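Local coordinates for reticulocyte binding protein (PDB 3FAW) that probably hydrolyses the alpha-1,6-glucosidic linkages of pullulan and related branched glucans as a cell-wall-anchored pullulanase of group B Streptococcus, at residues T429-V439 / H462-E473; A148-D156 / D403-F411. All blocks are in the same frame, centred on the assembly; numbering follows the deposited sequence.

Contact 1. Residues T429-V439 / H462-E473; sequences TTHAMSRRVLV and HDAAAIELAYKE
Val439 packs as a knob into a hole on helix 464-473, lined by Ala466, Leu469, Ala470 and Glu473. Its two methyls divide the work: Val439 CG2 lies 3.9 Å from Leu469 CD2, while CG1, anti to the backbone N (chi1 175°), reaches the CG methylene of Glu473. One residue earlier, Leu438 packs on the more buried side of the same helix. Leu438 CD2 presses on Ala470 CB at 3.5 Å, and Leu438 CD1 is shared between Ile467 CD1, 4.0 Å away, and one face of the His462 imidazole. The small side chains of Ala466 and Ala470 allow these branched residues to come close to the partner backbone. The two helices are neighbours around the (beta/alpha)8 barrel, linked through the parallel strand 453-456; over the segments considered their axes approach to 9.7 Å at 40°. Arg435 carries the contact from this apolar layer to the polar N-terminal ends. Its extended aliphatic part passes Ala466 CB and Leu469 CD2, and the bend at chi3 swings the guanidinium over the first turn of helix 464-473, with Ala466 N beneath one face, toward its rim. Arg435 NE donates to Thr429 O (3.0 Å) within its own segment, lying in the carbonyl plane, which helps fix the group's rotation. Arg435 NH2 makes a salt bridge to Asp463 OD2 at 2.9 Å, although as a hydrogen bond it is weak. That same oxygen caps the helix by accepting from Ala466 N, which meets it from above the carboxylate plane. Asp463 OD1 receives Thr429 OG1 at 2.6 Å, and this hydroxyl in turn accepts from His462 ND1 at 3.1 Å in the imidazole plane.

Contact 2. Residues A148-D156 / D403-F411; sequences ASLWSPSAD and DIEPNYYHF
Trp151 directs the edge of its six-membered ring at the faces of two consecutive tyrosines, Tyr408 and Tyr409. Against Tyr408 the pairing is edge-to-face, with Trp151 CH2 standing over the centre of the phenol ring, 3.8 Å from Tyr408 CD2, and the planes inclined at 53°. Tyr409 makes an offset edge-to-face pair at a steeper 79°, its hydroxyl end drawn up to the indole so that Tyr409 OH lies 3.2 Å from Trp151 CE3. A water joins the same two residues again, donating to Trp151 O at 2.8 Å and lying 2.9 Å from Tyr409 OH. Meanwhile Pro153 covers one indole face, with CD over the centre of the ring. This aromatic cluster forms where the last residue of strand 146-151, in the CBM48-type beta domain, meets the loop after helix 399-402 of the catalytic barrel, and it thus belongs to a domain interface. Glu405 CG, anti to the backbone N (chi1 176°), packs against Trp151 CZ3, and a bend at chi2 brings the carboxylate to the type I turn from Ser152 to Ala155. There Glu405 OE1 accepts from Ser154 N (3.1 Å) on its syn side, somewhat out of the carboxylate plane, while Pro153 CD lies 3.2 Å from the same oxygen. Helix 122-129 supplies further partners: Lys125 forms a salt bridge with Glu405 OE2, Asp126 is hydrogen-bonded to Tyr408 OH, and the carbonyl of Tyr129 accepts from Trp151 NE1. Nearer the start of the loop, Ile404 CG2 rests on Trp151 O at 3.7 Å.

Overall arrangement
The centres of the two contacts lie about 18 Å apart, on the same side of the chain's centre, and they follow one another in sequence: contact 2 closes at 411 before contact 1 opens at 429. Contact 1 is internal to the catalytic barrel, pairing the neighbouring helices 432-449 and 464-477, whereas contact 2 attaches the CBM48-type domain to a barrel loop. They touch directly at the start of helix 432-449, where Tyr408 O probably accepts from His431 ND1 and Tyr409 O from Ser434 OG, so the barrel loop that meets the CBM48-type domain is also held against one of the barrel's own helices.

Contact 1. Residues T429-V439 / H462-E473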
# COMPACT_ATOMS: atom_id res chain seq x y z
N THR A 429 6.00 -1.01 14.90
CA THR A 429 5.85 -2.46 14.70
C THR A 429 7.02 -3.30 15.21
O THR A 429 7.03 -4.51 15.01
CB THR A 429 5.56 -2.80 13.22
OG1 THR A 429 6.58 -2.22 12.38
CG2 THR A 429 4.18 -2.27 12.81
N THR A 430 8.00 -2.67 15.87
CA THR A 430 9.00 -3.40 16.65
C THR A 430 8.46 -3.75 18.05
O THR A 430 8.99 -4.63 18.72
CB THR A 430 10.31 -2.58 16.80
OG1 THR A 430 10.03 -1.30 17.39
CG2 THR A 430 10.97 -2.37 15.45
N HIS A 431 7.40 -3.06 18.47
CA HIS A 431 6.77 -3.29 19.77
C HIS A 431 5.82 -4.48 19.63
O HIS A 431 5.06 -4.57 18.67
CB HIS A 431 6.03 -2.04 20.25
CG HIS A 431 6.85 -0.78 20.18
ND1 HIS A 431 6.33 0.47 20.46
CD2 HIS A 431 8.15 -0.58 19.83
CE1 HIS A 431 7.28 1.38 20.30
NE2 HIS A 431 8.39 0.77 19.93
N ALA A 432 5.86 -5.39 20.60
CA ALA A 432 5.24 -6.72 20.47
C ALA A 432 3.75 -6.73 20.09
O ALA A 432 3.35 -7.46 19.18
CB ALA A 432 5.45 -7.53 21.76
N MET A 433 2.94 -5.94 20.79
CA MET A 433 1.50 -5.94 20.53
C MET A 433 1.15 -5.11 19.29
O MET A 433 0.11 -5.34 18.66
CB MET A 433 0.72 -5.44 21.76
CG MET A 433 1.01 -6.21 23.05
SD MET A 433 0.74 -7.99 22.94
CE MET A 433 2.37 -8.56 22.45
N SER A 434 2.02 -4.17 18.93
CA SER A 434 1.89 -3.43 17.67
C SER A 434 2.27 -4.34 16.50
O SER A 434 1.62 -4.31 15.45
CB SER A 434 2.80 -2.20 17.66
OG SER A 434 2.41 -1.27 18.66
N ARG A 435 3.31 -5.15 16.68
CA ARG A 435 3.67 -6.17 15.70
C ARG A 435 2.54 -7.19 15.54
O ARG A 435 2.23 -7.61 14.43
CB ARG A 435 4.97 -6.87 16.08
CG ARG A 435 5.48 -7.83 15.01
CD ARG A 435 6.84 -8.38 15.37
NE ARG A 435 7.90 -7.39 15.21
CZ ARG A 435 9.19 -7.61 15.47
NH1 ARG A 435 9.60 -8.80 15.91
NH2 ARG A 435 10.07 -6.64 15.29
N ARG A 436 1.91 -7.57 16.65
CA ARG A 436 0.74 -8.47 16.61
C ARG A 436 -0.40 -7.92 15.74
O ARG A 436 -1.00 -8.67 14.96
CB ARG A 436 0.21 -8.76 18.01
CG ARG A 436 0.90 -9.91 18.73
CD ARG A 436 0.00 -10.49 19.82
NE ARG A 436 -1.20 -11.11 19.26
CZ ARG A 436 -2.22 -11.58 19.98
NH1 ARG A 436 -2.20 -11.52 21.31
NH2 ARG A 436 -3.26 -12.14 19.37
N VAL A 437 -0.69 -6.63 15.88
CA VAL A 437 -1.76 -6.00 15.10
C VAL A 437 -1.52 -6.17 13.59
O VAL A 437 -2.43 -6.54 12.85
CB VAL A 437 -1.89 -4.49 15.42
CG1 VAL A 437 -2.81 -3.81 14.41
CG2 VAL A 437 -2.41 -4.29 16.84
N LEU A 438 -0.30 -5.90 13.15
CA LEU A 438 0.09 -6.05 11.75
C LEU A 438 0.01 -7.51 11.30
O LEU A 438 -0.66 -7.83 10.31
CB LEU A 438 1.51 -5.50 11.52
CG LEU A 438 2.06 -5.51 10.09
CD1 LEU A 438 3.15 -4.45 9.93
CD2 LEU A 438 2.61 -6.89 9.70
N VAL A 439 0.68 -8.39 12.03
CA VAL A 439 0.78 -9.81 11.68
C VAL A 439 -0.56 -10.54 11.80
O VAL A 439 -0.92 -11.33 10.93
CB VAL A 439 1.88 -10.52 12.50
CG1 VAL A 439 1.91 -12.01 12.22
CG2 VAL A 439 3.24 -9.90 12.21
N HIS A 462 8.60 0.67 8.24
CA HIS A 462 8.60 -0.49 9.11
C HIS A 462 9.95 -1.16 9.23
O HIS A 462 10.78 -1.11 8.32
CB HIS A 462 7.58 -1.52 8.60
CG HIS A 462 6.16 -1.06 8.73
ND1 HIS A 462 5.37 -0.93 9.82
CD2 HIS A 462 5.42 -0.63 7.65
CE1 HIS A 462 4.16 -0.43 9.38
NE2 HIS A 462 4.22 -0.26 8.07
N ASP A 463 10.16 -1.79 10.38
CA ASP A 463 11.28 -2.69 10.58
C ASP A 463 11.11 -3.92 9.68
O ASP A 463 10.00 -4.41 9.48
CB ASP A 463 11.38 -3.12 12.06
CG ASP A 463 10.09 -3.76 12.58
OD1 ASP A 463 9.08 -3.04 12.69
OD2 ASP A 463 10.10 -4.97 12.87
N ALA A 464 12.23 -4.40 9.15
CA ALA A 464 12.24 -5.58 8.28
C ALA A 464 11.73 -6.83 8.99
O ALA A 464 11.10 -7.68 8.37
CB ALA A 464 13.64 -5.81 7.73
N ALA A 465 12.00 -6.93 10.30
CA ALA A 465 11.59 -8.10 11.10
C ALA A 465 10.07 -8.32 11.13
O ALA A 465 9.61 -9.47 11.04
CB ALA A 465 12.13 -7.97 12.52
N ALA A 466 9.30 -7.24 11.26
CA ALA A 466 7.83 -7.34 11.29
C ALA A 466 7.26 -7.78 9.93
O ALA A 466 6.34 -8.59 9.88
CB ALA A 466 7.22 -6.00 11.71
N ILE A 467 7.82 -7.26 8.85
CA ILE A 467 7.35 -7.60 7.50
C ILE A 467 7.79 -9.02 7.12
O ILE A 467 7.04 -9.75 6.47
CB ILE A 467 7.83 -6.58 6.44
CG1 ILE A 467 7.48 -5.14 6.85
CG2 ILE A 467 7.21 -6.89 5.08
CD1 ILE A 467 5.99 -4.90 7.10
N GLU A 468 9.01 -9.39 7.53
CA GLU A 468 9.48 -10.78 7.40
C GLU A 468 8.51 -11.75 8.05
O GLU A 468 8.11 -12.74 7.44
CB GLU A 468 10.86 -10.96 8.06
CG GLU A 468 12.06 -10.78 7.13
CD GLU A 468 12.28 -11.95 6.18
OE1 GLU A 468 11.44 -12.88 6.15
OE2 GLU A 468 13.30 -11.94 5.46
N LEU A 469 8.14 -11.46 9.29
CA LEU A 469 7.23 -12.31 10.05
C LEU A 469 5.85 -12.36 9.40
O LEU A 469 5.25 -13.43 9.30
CB LEU A 469 7.10 -11.81 11.50
CG LEU A 469 6.29 -12.66 12.47
CD1 LEU A 469 6.92 -14.05 12.63
CD2 LEU A 469 6.17 -11.98 13.83
N ALA A 470 5.35 -11.21 8.96
CA ALA A 470 4.06 -11.15 8.25
C ALA A 470 4.08 -12.04 7.01
O ALA A 470 3.09 -12.72 6.71
CB ALA A 470 3.73 -9.71 7.88
N TYR A 471 5.20 -12.03 6.29
CA TYR A 471 5.37 -12.86 5.09
C TYR A 471 5.41 -14.34 5.45
O TYR A 471 4.75 -15.16 4.81
CB TYR A 471 6.65 -12.46 4.34
CG TYR A 471 6.93 -13.30 3.11
CD1 TYR A 471 6.30 -13.02 1.90
CD2 TYR A 471 7.82 -14.37 3.16
CE1 TYR A 471 6.56 -13.79 0.77
CE2 TYR A 471 8.09 -15.14 2.03
CZ TYR A 471 7.45 -14.84 0.84
OH TYR A 471 7.71 -15.59 -0.27
N LYS A 472 6.19 -14.67 6.48
CA LYS A 472 6.34 -16.05 6.94
C LYS A 472 4.97 -16.66 7.28
O LYS A 472 4.64 -17.75 6.81
CB LYS A 472 7.27 -16.11 8.16
CG LYS A 472 7.61 -17.52 8.64
CD LYS A 472 8.57 -17.48 9.82
CE LYS A 472 8.95 -18.88 10.29
NZ LYS A 472 9.83 -18.85 11.49
N GLU A 473 4.20 -15.93 8.07
CA GLU A 473 2.87 -16.37 8.52
C GLU A 473 1.88 -16.48 7.37
O GLU A 473 1.12 -17.45 7.30
CB GLU A 473 2.32 -15.40 9.57
CG GLU A 473 3.08 -15.42 10.91
CD GLU A 473 2.85 -16.68 11.73
OE1 GLU A 473 1.85 -17.40 11.50
OE2 GLU A 473 3.68 -16.96 12.63

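Contact 2. Residues A148-D156 / D403-F411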
# COMPACT_ATOMS: atom_id res chain seq x y z
N ALA A 148 -15.14 -11.64 24.92
CA ALA A 148 -14.42 -10.41 24.55
C ALA A 148 -13.10 -10.28 25.30
O ALA A 148 -12.99 -10.66 26.46
CB ALA A 148 -15.30 -9.20 24.81
N SER A 149 -12.10 -9.72 24.61
CA SER A 149 -10.77 -9.49 25.18
C SER A 149 -10.18 -8.19 24.64
O SER A 149 -10.24 -7.93 23.44
CB SER A 149 -9.83 -10.65 24.84
OG SER A 149 -10.03 -11.75 25.72
N LEU A 150 -9.63 -7.38 25.54
CA LEU A 150 -8.96 -6.12 25.19
C LEU A 150 -7.66 -5.97 25.99
O LEU A 150 -7.68 -6.05 27.22
CB LEU A 150 -9.86 -4.91 25.48
CG LEU A 150 -9.27 -3.54 25.11
CD1 LEU A 150 -9.34 -3.32 23.60
CD2 LEU A 150 -9.96 -2.42 25.86
N TRP A 151 -6.55 -5.75 25.30
CA TRP A 151 -5.25 -5.57 25.96
C TRP A 151 -5.07 -4.10 26.36
O TRP A 151 -5.14 -3.21 25.51
CB TRP A 151 -4.12 -6.02 25.02
CG TRP A 151 -2.74 -5.94 25.61
CD1 TRP A 151 -2.12 -6.88 26.38
CD2 TRP A 151 -1.81 -4.86 25.47
NE1 TRP A 151 -0.86 -6.45 26.73
CE2 TRP A 151 -0.65 -5.21 26.19
CE3 TRP A 151 -1.85 -3.62 24.82
CZ2 TRP A 151 0.47 -4.37 26.27
CZ3 TRP A 151 -0.74 -2.78 24.90
CH2 TRP A 151 0.40 -3.16 25.62
N SER A 152 -4.84 -3.85 27.64
CA SER A 152 -4.68 -2.47 28.16
C SER A 152 -4.12 -2.48 29.59
O SER A 152 -4.85 -2.22 30.54
CB SER A 152 -6.02 -1.72 28.10
OG SER A 152 -5.85 -0.36 28.44
N PRO A 153 -2.81 -2.74 29.73
CA PRO A 153 -2.25 -3.06 31.05
C PRO A 153 -2.23 -1.91 32.07
O PRO A 153 -2.18 -2.20 33.27
CB PRO A 153 -0.82 -3.52 30.72
CG PRO A 153 -0.49 -2.86 29.44
CD PRO A 153 -1.78 -2.74 28.68
N SER A 154 -2.30 -0.65 31.63
CA SER A 154 -2.23 0.50 32.54
C SER A 154 -3.60 1.01 32.99
O SER A 154 -3.69 1.96 33.77
CB SER A 154 -1.44 1.64 31.90
OG SER A 154 -2.14 2.20 30.80
N ALA A 155 -4.68 0.38 32.51
CA ALA A 155 -6.05 0.79 32.85
C ALA A 155 -6.43 0.47 34.30
O ALA A 155 -6.09 -0.59 34.81
CB ALA A 155 -7.06 0.13 31.90
N ASP A 156 -7.14 1.40 34.96
CA ASP A 156 -7.75 1.14 36.27
C ASP A 156 -9.02 0.30 36.12
O ASP A 156 -9.31 -0.57 36.94
CB ASP A 156 -8.14 2.45 36.97
CG ASP A 156 -6.94 3.29 37.35
OD1 ASP A 156 -5.82 2.75 37.45
OD2 ASP A 156 -7.12 4.51 37.57
N ASP A 403 -5.25 6.37 23.08
CA ASP A 403 -6.29 6.30 24.11
C ASP A 403 -6.33 4.94 24.80
O ASP A 403 -6.69 4.86 25.97
CB ASP A 403 -7.68 6.58 23.52
CG ASP A 403 -7.91 8.05 23.21
OD1 ASP A 403 -7.14 8.91 23.68
OD2 ASP A 403 -8.89 8.34 22.49
N ILE A 404 -5.99 3.87 24.08
CA ILE A 404 -6.12 2.51 24.61
C ILE A 404 -5.03 2.24 25.64
O ILE A 404 -5.31 1.79 26.75
CB ILE A 404 -6.04 1.45 23.49
CG1 ILE A 404 -7.15 1.67 22.46
CG2 ILE A 404 -6.13 0.04 24.08
CD1 ILE A 404 -7.09 0.74 21.26
N GLU A 405 -3.79 2.50 25.24
CA GLU A 405 -2.63 2.34 26.12
C GLU A 405 -1.62 3.41 25.75
O GLU A 405 -1.09 3.40 24.64
CB GLU A 405 -2.02 0.94 25.95
CG GLU A 405 -0.73 0.68 26.74
CD GLU A 405 -0.91 0.75 28.25
OE1 GLU A 405 -2.02 0.50 28.76
OE2 GLU A 405 0.08 1.04 28.95
N PRO A 406 -1.36 4.35 26.67
CA PRO A 406 -0.43 5.43 26.33
C PRO A 406 1.02 4.97 26.34
O PRO A 406 1.36 3.98 27.00
CB PRO A 406 -0.68 6.47 27.43
CG PRO A 406 -1.15 5.67 28.60
CD PRO A 406 -1.88 4.48 28.04
N ASN A 407 1.86 5.68 25.59
CA ASN A 407 3.30 5.40 25.56
C ASN A 407 3.59 3.92 25.28
O ASN A 407 4.26 3.26 26.07
CB ASN A 407 3.94 5.82 26.89
CG ASN A 407 3.46 7.16 27.39
OD1 ASN A 407 3.83 8.21 26.85
ND2 ASN A 407 2.63 7.15 28.42
N TYR A 408 3.08 3.40 24.17
CA TYR A 408 3.41 2.03 23.77
C TYR A 408 3.28 1.72 22.27
O TYR A 408 4.25 1.32 21.63
CB TYR A 408 2.60 0.99 24.56
CG TYR A 408 2.93 -0.39 24.06
CD1 TYR A 408 4.03 -1.08 24.57
CD2 TYR A 408 2.20 -0.98 23.03
CE1 TYR A 408 4.37 -2.32 24.09
CE2 TYR A 408 2.53 -2.22 22.54
CZ TYR A 408 3.62 -2.89 23.07
OH TYR A 408 3.96 -4.13 22.59
N TYR A 409 2.07 1.86 21.74
CA TYR A 409 1.73 1.36 20.40
C TYR A 409 2.51 2.04 19.28
O TYR A 409 2.86 1.40 18.28
CB TYR A 409 0.23 1.52 20.12
CG TYR A 409 -0.64 0.38 20.62
CD1 TYR A 409 -0.55 -0.89 20.06
CD2 TYR A 409 -1.57 0.59 21.64
CE1 TYR A 409 -1.35 -1.93 20.50
CE2 TYR A 409 -2.38 -0.44 22.09
CZ TYR A 409 -2.27 -1.70 21.51
OH TYR A 409 -3.07 -2.72 21.95
N HIS A 410 2.76 3.33 19.44
CA HIS A 410 3.44 4.10 18.40
C HIS A 410 4.95 4.11 18.61
O HIS A 410 5.43 3.90 19.73
CB HIS A 410 2.90 5.53 18.36
CG HIS A 410 1.41 5.62 18.22
ND1 HIS A 410 0.59 6.07 19.23
CD2 HIS A 410 0.60 5.30 17.19
CE1 HIS A 410 -0.66 6.03 18.83
NE2 HIS A 410 -0.69 5.57 17.59
N PHE A 411 5.69 4.36 17.53
CA PHE A 411 7.10 4.73 17.65
C PHE A 411 7.15 6.01 18.47
O PHE A 411 6.28 6.87 18.33
CB PHE A 411 7.74 4.97 16.28
CG PHE A 411 8.09 3.71 15.52
CD1 PHE A 411 8.81 2.68 16.12
CD2 PHE A 411 7.73 3.58 14.19
CE1 PHE A 411 9.14 1.53 15.42
CE2 PHE A 411 8.05 2.42 13.47
CZ PHE A 411 8.76 1.40 14.08
O HOH W 1 -5.78 -2.90 22.85